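Local coordinates for protein mambaquaretin-1 (Dendroaspis angusticeps, PDB 5M4V) that acts as a venom toxin of the Kunitz fold that selectively antagonises the type-2 vasopressin receptor, at residues 20-25 with 29-34; 33-38 with 42-47. One frame throughout, in Å; residues are numbered along the deposited sequence.

Contact 1 (20-25 with 29-34)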
ATOM      1  N   ALA A  20      -5.868   1.242   4.525  1.00 12.69           N
ATOM      2  CA  ALA A  20      -4.496   0.814   4.324  1.00 12.16           C
ATOM      3  C   ALA A  20      -3.714   1.938   3.643  1.00 10.92           C
ATOM      4  O   ALA A  20      -4.256   3.007   3.364  1.00 11.30           O
ATOM      5  CB  ALA A  20      -4.496  -0.474   3.491  1.00 14.23           C
ATOM      6  N   PHE A  21      -2.427   1.667   3.440  1.00 10.13           N
ATOM      7  CA  PHE A  21      -1.518   2.619   2.829  1.00  9.77           C
ATOM      8  C   PHE A  21      -0.682   1.892   1.808  1.00  9.27           C
ATOM      9  O   PHE A  21      -0.374   0.703   1.944  1.00  9.99           O
ATOM     10  CB  PHE A  21      -0.610   3.250   3.924  1.00 10.83           C
ATOM     11  CG  PHE A  21      -1.410   4.035   4.881  1.00 10.72           C
ATOM     12  CD1 PHE A  21      -1.711   5.381   4.700  1.00 11.44           C
ATOM     13  CD2 PHE A  21      -1.941   3.429   6.017  1.00 12.33           C
ATOM     14  CE1 PHE A  21      -2.475   6.079   5.568  1.00 13.57           C
ATOM     15  CE2 PHE A  21      -2.730   4.123   6.916  1.00 13.55           C
ATOM     16  CZ  PHE A  21      -3.004   5.453   6.696  1.00 13.66           C
ATOM     17  N   TYR A  22      -0.246   2.632   0.765  1.00  9.55           N
ATOM     18  CA  TYR A  22       0.618   2.107  -0.286  1.00  9.48           C
ATOM     19  C   TYR A  22       1.634   3.166  -0.683  1.00  9.08           C
ATOM     20  O   TYR A  22       1.376   4.369  -0.495  1.00 10.03           O
ATOM     21  CB  TYR A  22      -0.180   1.685  -1.530  1.00 10.20           C
ATOM     22  CG  TYR A  22      -0.706   2.788  -2.355  1.00 10.55           C
ATOM     23  CD1 TYR A  22      -1.849   3.495  -2.034  1.00 11.39           C
ATOM     24  CD2 TYR A  22      -0.072   3.167  -3.550  1.00 11.64           C
ATOM     25  CE1 TYR A  22      -2.356   4.499  -2.808  1.00 12.37           C
ATOM     26  CE2 TYR A  22      -0.574   4.205  -4.330  1.00 13.83           C
ATOM     27  CZ  TYR A  22      -1.704   4.871  -3.964  1.00 14.19           C
ATOM     28  OH  TYR A  22      -2.230   5.876  -4.768  1.00 18.47           O
ATOM     29  N   TYR A  23       2.738   2.734  -1.272  1.00  9.44           N
ATOM     30  CA  TYR A  23       3.760   3.645  -1.815  1.00  9.91           C
ATOM     31  C   TYR A  23       3.525   3.893  -3.287  1.00 10.34           C
ATOM     32  O   TYR A  23       3.280   2.945  -4.047  1.00 11.04           O
ATOM     33  CB  TYR A  23       5.129   2.990  -1.605  1.00 10.63           C
ATOM     34  CG  TYR A  23       6.237   3.788  -2.270  1.00 11.45           C
ATOM     35  CD1 TYR A  23       6.848   4.862  -1.625  1.00 11.91           C
ATOM     36  CD2 TYR A  23       6.686   3.433  -3.552  1.00 11.97           C
ATOM     37  CE1 TYR A  23       7.897   5.561  -2.250  1.00 12.72           C
ATOM     38  CE2 TYR A  23       7.688   4.145  -4.190  1.00 12.78           C
ATOM     39  CZ  TYR A  23       8.302   5.171  -3.528  1.00 13.15           C
ATOM     40  OH  TYR A  23       9.305   5.848  -4.214  1.00 15.42           O
ATOM     41  N   SER A  24       3.669   5.165  -3.701  1.00 11.23           N
ATOM     42  CA  SER A  24       3.598   5.514  -5.137  1.00 13.08           C
ATOM     43  C   SER A  24       4.969   6.010  -5.616  1.00 13.03           C
ATOM     44  O   SER A  24       5.617   6.904  -5.064  1.00 14.24           O
ATOM     45  CB  SER A  24       2.632   6.690  -5.302  1.00 14.39           C
ATOM     46  OG  SER A  24       2.685   7.137  -6.657  1.00 17.69           O
ATOM     47  N   GLN A  25       5.417   5.363  -6.716  1.00 17.33           N
ATOM     48  CA  GLN A  25       6.624   5.840  -7.386  1.00 19.96           C
ATOM     49  C   GLN A  25       6.486   7.201  -7.987  1.00 21.38           C
ATOM     50  O   GLN A  25       7.499   7.900  -8.234  1.00 26.75           O
ATOM     51  CB  GLN A  25       7.027   4.904  -8.554  1.00 24.62           C
ATOM     52  CG  GLN A  25       7.349   3.660  -8.103  1.00 27.31           C
ATOM     53  CD  GLN A  25       8.037   2.855  -9.225  1.00 36.26           C
ATOM     54  OE1 GLN A  25       7.428   2.084  -9.902  1.00 38.11           O
ATOM     55  NE2 GLN A  25       9.296   3.052  -9.427  1.00 32.02           N
ATOM     56  N   LYS A  29       5.979   8.974  -2.081  0.80 13.64           N
ATOM     57  CA  LYS A  29       5.230   9.115  -0.884  0.80 12.18           C
ATOM     58  C   LYS A  29       4.292   7.930  -0.697  0.80 11.47           C
ATOM     59  O   LYS A  29       3.902   7.247  -1.673  0.80 11.90           O
ATOM     60  CB  LYS A  29       4.443  10.403  -0.840  0.80 13.35           C
ATOM     61  CG  LYS A  29       5.299  11.638  -0.773  0.80 15.97           C
ATOM     62  CD  LYS A  29       4.556  12.897  -0.718  0.80 20.01           C
ATOM     63  CE  LYS A  29       4.708  13.380   0.706  0.80 31.17           C
ATOM     64  NZ  LYS A  29       4.431  14.805   1.133  0.80 37.93           N
ATOM     65  N   CYS A  30       3.894   7.730   0.554  1.00 10.63           N
ATOM     66  CA  CYS A  30       2.782   6.835   0.856  1.00 10.12           C
ATOM     67  C   CYS A  30       1.484   7.569   0.820  1.00 10.34           C
ATOM     68  O   CYS A  30       1.385   8.758   1.097  1.00 11.73           O
ATOM     69  CB  CYS A  30       3.023   6.239   2.221  1.00 11.52           C
ATOM     70  SG  CYS A  30       4.431   5.076   2.280  1.00 12.63           S
ATOM     71  N   HIS A  31       0.396   6.806   0.441  1.00 10.13           N
ATOM     72  CA  HIS A  31      -0.942   7.330   0.301  1.00 10.41           C
ATOM     73  C   HIS A  31      -1.927   6.323   0.884  1.00 10.04           C
ATOM     74  O   HIS A  31      -1.643   5.137   0.959  1.00 10.95           O
ATOM     75  CB  HIS A  31      -1.303   7.573  -1.181  1.00 11.45           C
ATOM     76  CG  HIS A  31      -0.340   8.492  -1.865  1.00 11.96           C
ATOM     77  ND1 HIS A  31      -0.496   9.861  -1.892  1.00 13.31           N
ATOM     78  CD2 HIS A  31       0.843   8.259  -2.475  1.00 13.02           C
ATOM     79  CE1 HIS A  31       0.585  10.398  -2.511  1.00 14.11           C
ATOM     80  NE2 HIS A  31       1.376   9.457  -2.889  1.00 13.74           N
ATOM     81  N   SER A  32      -3.112   6.802   1.253  0.79 10.91           N
ATOM     82  CA  SER A  32      -4.180   5.926   1.690  0.79 11.29           C
ATOM     83  C   SER A  32      -4.842   5.196   0.542  0.79 11.91           C
ATOM     84  O   SER A  32      -4.994   5.714  -0.554  0.79 13.24           O
ATOM     85  CB  SER A  32      -5.282   6.767   2.390  0.79 13.19           C
ATOM     86  OG  SER A  32      -4.838   7.200   3.673  0.79 15.28           O
ATOM     87  N   PHE A  33      -5.347   3.984   0.828  1.00 11.82           N
ATOM     88  CA  PHE A  33      -6.308   3.343  -0.045  1.00 12.47           C
ATOM     89  C   PHE A  33      -7.190   2.466   0.802  1.00 13.28           C
ATOM     90  O   PHE A  33      -6.922   2.162   1.933  1.00 14.54           O
ATOM     91  CB  PHE A  33      -5.638   2.583  -1.209  1.00 12.28           C
ATOM     92  CG  PHE A  33      -5.046   1.204  -0.882  1.00 11.11           C
ATOM     93  CD1 PHE A  33      -3.906   1.086  -0.114  1.00 11.49           C
ATOM     94  CD2 PHE A  33      -5.585   0.057  -1.396  1.00 11.85           C
ATOM     95  CE1 PHE A  33      -3.293  -0.143   0.076  1.00 11.12           C
ATOM     96  CE2 PHE A  33      -4.982  -1.181  -1.194  1.00 11.62           C
ATOM     97  CZ  PHE A  33      -3.836  -1.261  -0.472  1.00 11.31           C
ATOM     98  N   THR A  34      -8.292   2.022   0.176  1.00 14.94           N
ATOM     99  CA  THR A  34      -9.177   1.087   0.821  1.00 16.02           C
ATOM    100  C   THR A  34      -8.907  -0.313   0.266  1.00 14.41           C
ATOM    101  O   THR A  34      -9.126  -0.546  -0.929  1.00 15.89           O
ATOM    102  CB  THR A  34     -10.651   1.466   0.620  1.00 21.15           C
ATOM    103  OG1 THR A  34     -10.849   2.782   1.120  1.00 26.11           O
ATOM    104  CG2 THR A  34     -11.564   0.517   1.319  1.00 26.80           C
TER
HETATM  105  O   HOH W   1      -5.906   4.675   4.916  1.00 20.23           O
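Tyr22 turns the edge of its ring toward the face of the Phe33 ring, an offset edge-to-face pair with the planes at 88°; Tyr22 CD1 comes to 3.7 Å from Phe33 CD1. In-plane neighbours lie at the rims of both rings: Ser32 O at the edge of Tyr22, near CE1, and the backbone carbonyl of Phe21 at the edge of Phe33, where slightly positive ring hydrogens suit an oxygen. These rings belong to the central antiparallel beta hairpin of the Kunitz fold, formed by strands 18-24 and 29-35. With Ala20 and His31 they occupy one face of the sheet, while Phe21, Tyr23, Cys30 and Ser32 occupy the other. Tyr22 and Phe33 both hold CG between the backbone N and the carbonyl carbon (chi1 73° and 79°), which leans each ring across the neighbouring strand. Phe33 CE1 thereby reaches Ala20 CB at 3.6 Å, and a small methyl suits this place beside the ring. The His31 ring is oblique to that of Tyr22; His31 CB packs on Tyr22 CE1, and His31 NE2 is hydrogen-bonded to Thr27 OG1 in the turn.

Backbone bonds join Ala20 with Phe33 and Tyr22 with His31 in both directions, and Ser24 N donates to Lys29 O. Phe21 and Cys30, from the non-hydrogen-bonded pairs between, turn their CA-H to the carbonyls of His31 and Tyr22 on the opposite strand. Helix 48-55 covers the face of Phe21 and Cys30, where Leu48 touches both and Cys30 forms a disulfide with Cys51. At the end near Ala20, a water donates to Ala20 O at 2.8 Å and, in one of two conformers of Ser32, is also hydrogen-bonded to Ser32 OG at 3.0 Å. Ala20 O thus takes two bonds, from the water and from Phe33 N.

Contact 2 (33-38 with 42-47)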
ATOM      1  N   PHE A  33      -5.347   3.984   0.828  1.00 11.82           N
ATOM      2  CA  PHE A  33      -6.308   3.343  -0.045  1.00 12.47           C
ATOM      3  C   PHE A  33      -7.190   2.466   0.802  1.00 13.28           C
ATOM      4  O   PHE A  33      -6.922   2.162   1.933  1.00 14.54           O
ATOM      5  CB  PHE A  33      -5.638   2.583  -1.209  1.00 12.28           C
ATOM      6  CG  PHE A  33      -5.046   1.204  -0.882  1.00 11.11           C
ATOM      7  CD1 PHE A  33      -3.906   1.086  -0.114  1.00 11.49           C
ATOM      8  CD2 PHE A  33      -5.585   0.057  -1.396  1.00 11.85           C
ATOM      9  CE1 PHE A  33      -3.293  -0.143   0.076  1.00 11.12           C
ATOM     10  CE2 PHE A  33      -4.982  -1.181  -1.194  1.00 11.62           C
ATOM     11  CZ  PHE A  33      -3.836  -1.261  -0.472  1.00 11.31           C
ATOM     12  N   THR A  34      -8.292   2.022   0.176  1.00 14.94           N
ATOM     13  CA  THR A  34      -9.177   1.087   0.821  1.00 16.02           C
ATOM     14  C   THR A  34      -8.907  -0.313   0.266  1.00 14.41           C
ATOM     15  O   THR A  34      -9.126  -0.546  -0.929  1.00 15.89           O
ATOM     16  CB  THR A  34     -10.651   1.466   0.620  1.00 21.15           C
ATOM     17  OG1 THR A  34     -10.849   2.782   1.120  1.00 26.11           O
ATOM     18  CG2 THR A  34     -11.564   0.517   1.319  1.00 26.80           C
ATOM     19  N   TYR A  35      -8.385  -1.197   1.077  1.00 13.39           N
ATOM     20  CA  TYR A  35      -8.174  -2.565   0.671  1.00 12.53           C
ATOM     21  C   TYR A  35      -9.475  -3.338   0.873  1.00 13.46           C
ATOM     22  O   TYR A  35     -10.074  -3.290   1.944  1.00 15.14           O
ATOM     23  CB  TYR A  35      -7.065  -3.182   1.476  1.00 12.64           C
ATOM     24  CG  TYR A  35      -6.761  -4.613   1.184  1.00 12.45           C
ATOM     25  CD1 TYR A  35      -6.555  -5.091  -0.111  1.00 12.30           C
ATOM     26  CD2 TYR A  35      -6.653  -5.585   2.231  1.00 13.42           C
ATOM     27  CE1 TYR A  35      -6.289  -6.407  -0.363  1.00 13.50           C
ATOM     28  CE2 TYR A  35      -6.339  -6.907   1.956  1.00 13.61           C
ATOM     29  CZ  TYR A  35      -6.157  -7.280   0.648  1.00 14.29           C
ATOM     30  OH  TYR A  35      -5.856  -8.605   0.337  1.00 17.00           O
ATOM     31  N   GLY A  36      -9.860  -4.082  -0.173  1.00 13.32           N
ATOM     32  CA  GLY A  36     -11.135  -4.849  -0.067  1.00 14.17           C
ATOM     33  C   GLY A  36     -11.023  -6.134   0.759  1.00 13.92           C
ATOM     34  O   GLY A  36     -12.105  -6.702   0.988  1.00 15.53           O
ATOM     35  N   GLY A  37      -9.828  -6.544   1.115  1.00 13.32           N
ATOM     36  CA  GLY A  37      -9.665  -7.662   2.052  1.00 14.52           C
ATOM     37  C   GLY A  37      -9.162  -8.933   1.446  1.00 15.20           C
ATOM     38  O   GLY A  37      -8.828  -9.840   2.195  1.00 18.62           O
ATOM     39  N   CYS A  38      -9.097  -9.059   0.117  1.00 15.21           N
ATOM     40  CA  CYS A  38      -8.580 -10.254  -0.531  1.00 17.77           C
ATOM     41  C   CYS A  38      -7.752  -9.878  -1.778  1.00 16.63           C
ATOM     42  O   CYS A  38      -7.936  -8.894  -2.424  1.00 18.21           O
ATOM     43  CB  CYS A  38      -9.699 -11.212  -0.944  1.00 20.32           C
ATOM     44  SG  CYS A  38     -10.772 -10.678  -2.374  1.00 24.25           S
ATOM     45  N   ALA A  42       1.973  -6.985  -2.023  1.00 12.87           N
ATOM     46  CA  ALA A  42       2.812  -6.595  -0.856  1.00 12.30           C
ATOM     47  C   ALA A  42       2.940  -5.110  -0.690  1.00 11.37           C
ATOM     48  O   ALA A  42       3.436  -4.676   0.379  1.00 12.20           O
ATOM     49  CB  ALA A  42       4.187  -7.220  -1.011  1.00 15.04           C
ATOM     50  N   ASN A  43       2.521  -4.281  -1.645  1.00 10.70           N
ATOM     51  CA  ASN A  43       2.551  -2.832  -1.449  1.00 10.03           C
ATOM     52  C   ASN A  43       1.269  -2.392  -0.704  1.00  9.88           C
ATOM     53  O   ASN A  43       0.372  -1.751  -1.249  1.00 10.36           O
ATOM     54  CB  ASN A  43       2.704  -2.131  -2.760  1.00 10.49           C
ATOM     55  CG  ASN A  43       2.814  -0.621  -2.613  1.00 10.52           C
ATOM     56  OD1 ASN A  43       3.069  -0.118  -1.527  1.00 10.50           O
ATOM     57  ND2 ASN A  43       2.599   0.089  -3.713  1.00 11.72           N
ATOM     58  N   ARG A  44       1.230  -2.800   0.568  0.50 10.13           N
ATOM     59  CA  ARG A  44       0.054  -2.589   1.368  0.50 10.51           C
ATOM     60  C   ARG A  44       0.502  -2.634   2.831  0.50 10.29           C
ATOM     61  O   ARG A  44       1.122  -3.604   3.264  0.50 11.75           O
ATOM     62  CB  ARG A  44      -0.997  -3.659   1.137  0.50 11.47           C
ATOM     63  CG  ARG A  44      -2.216  -3.516   2.004  0.50 13.63           C
ATOM     64  CD  ARG A  44      -3.329  -4.461   1.824  0.50 15.29           C
ATOM     65  NE  ARG A  44      -3.092  -5.726   2.494  0.50 14.29           N
ATOM     66  CZ  ARG A  44      -2.741  -6.815   1.832  0.50 14.22           C
ATOM     67  NH1 ARG A  44      -2.565  -6.733   0.531  0.50 15.83           N
ATOM     68  NH2 ARG A  44      -2.656  -8.006   2.414  0.50 18.34           N
ATOM     69  N   PHE A  45       0.104  -1.619   3.589  1.00 10.07           N
ATOM     70  CA  PHE A  45       0.550  -1.444   4.957  1.00 10.87           C
ATOM     71  C   PHE A  45      -0.617  -1.019   5.814  1.00 10.95           C
ATOM     72  O   PHE A  45      -1.488  -0.263   5.399  1.00 11.94           O
ATOM     73  CB  PHE A  45       1.657  -0.385   5.033  1.00 11.05           C
ATOM     74  CG  PHE A  45       2.788  -0.681   4.128  1.00 10.75           C
ATOM     75  CD1 PHE A  45       3.823  -1.500   4.503  1.00 13.34           C
ATOM     76  CD2 PHE A  45       2.809  -0.228   2.814  1.00 10.92           C
ATOM     77  CE1 PHE A  45       4.846  -1.833   3.670  1.00 14.27           C
ATOM     78  CE2 PHE A  45       3.834  -0.546   1.948  1.00 11.69           C
ATOM     79  CZ  PHE A  45       4.857  -1.353   2.399  1.00 13.05           C
ATOM     80  N   SER A  46      -0.625  -1.448   7.079  0.77 12.39           N
ATOM     81  CA  SER A  46      -1.735  -1.100   7.981  0.77 14.39           C
ATOM     82  C   SER A  46      -1.579   0.284   8.563  0.77 13.42           C
ATOM     83  O   SER A  46      -2.572   0.829   9.079  0.77 15.72           O
ATOM     84  CB  SER A  46      -1.932  -2.124   9.130  0.77 17.86           C
ATOM     85  OG  SER A  46      -0.703  -2.093   9.889  0.77 23.00           O
ATOM     86  N   THR A  47      -0.377   0.860   8.556  1.00 11.95           N
ATOM     87  CA  THR A  47      -0.176   2.183   9.078  1.00 12.41           C
ATOM     88  C   THR A  47       0.689   3.002   8.128  1.00 11.57           C
ATOM     89  O   THR A  47       1.495   2.467   7.375  1.00 11.36           O
ATOM     90  CB  THR A  47       0.434   2.178  10.442  1.00 14.23           C
ATOM     91  OG1 THR A  47       1.797   1.752  10.352  1.00 15.83           O
ATOM     92  CG2 THR A  47      -0.295   1.382  11.488  1.00 15.62           C
TER
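Arg44 runs straight out toward Tyr35 through its first two torsions, both close to 180°, then bends at chi3 (81°), which carries NE over the tyrosine ring, and the last torsion (-104°) lays the guanidinium flat on it. The two planes are only 6° apart, and Arg44 CZ lies 3.9 Å from the centroid of the Tyr35 ring, over the face: a stacked cation-pi pair, made by one of two modelled conformers of the arginine. Arg44 CD covers the same face nearer the root of the ring, with a CH-pi contact that brings it to 3.5 Å from Tyr35 CG. NE passes above the CD2-CE2 side, while NH1 and NH2 extend toward the hydroxyl end, so methylene and guanidinium together follow the ring from CG to OH.

Here strand 29-35 of the Kunitz fold gives way to the loop bearing Cys38, whose disulfide to Cys14 joins it to the loop that precedes the hairpin; segment 42-47 then leads to helix 48-55. Arginine suits its place because its long aliphatic part can pack beside one aromatic ring before its charged, flat end stacks on another. Arg44 CG lies 3.7 Å from Phe33 CZ, approaching that ring obliquely.

The opposite face of Tyr35 is occupied by the amide Gly37 N, 3.4 Å above the plane and over the ring centre, so the ring is sandwiched between the Arg44 side chain and the turn that follows Tyr35. Gly37 has positive phi, and a CB at its backbone angles would press on the preceding carbonyl O. The phenol end of Tyr35 reaches away from strand 29-35, its OH hydrogen-bonded to Gly40 N.

Both contacts use strand 29-35 and share Phe33, whose ring belongs to the aromatic cluster of contact 1 and borders the arginine chain of contact 2. Contact 1 is the hairpin itself, a surface contact built on main-chain hydrogen bonds with aromatic packing added. Contact 2 is smaller and partly buried, made by side chains between a strand end and an irregular segment, and rests on stacking. Their centres lie 9 Å apart, and two probable hydrogen bonds of 2.9 Å tie the loop to the hairpin: Tyr23 N with Asn43 OD1 and Phe21 O with Phe45 N. Asparagine suits its place by accepting and donating at once, Asn43 ND2 being hydrogen-bonded to Leu7 O.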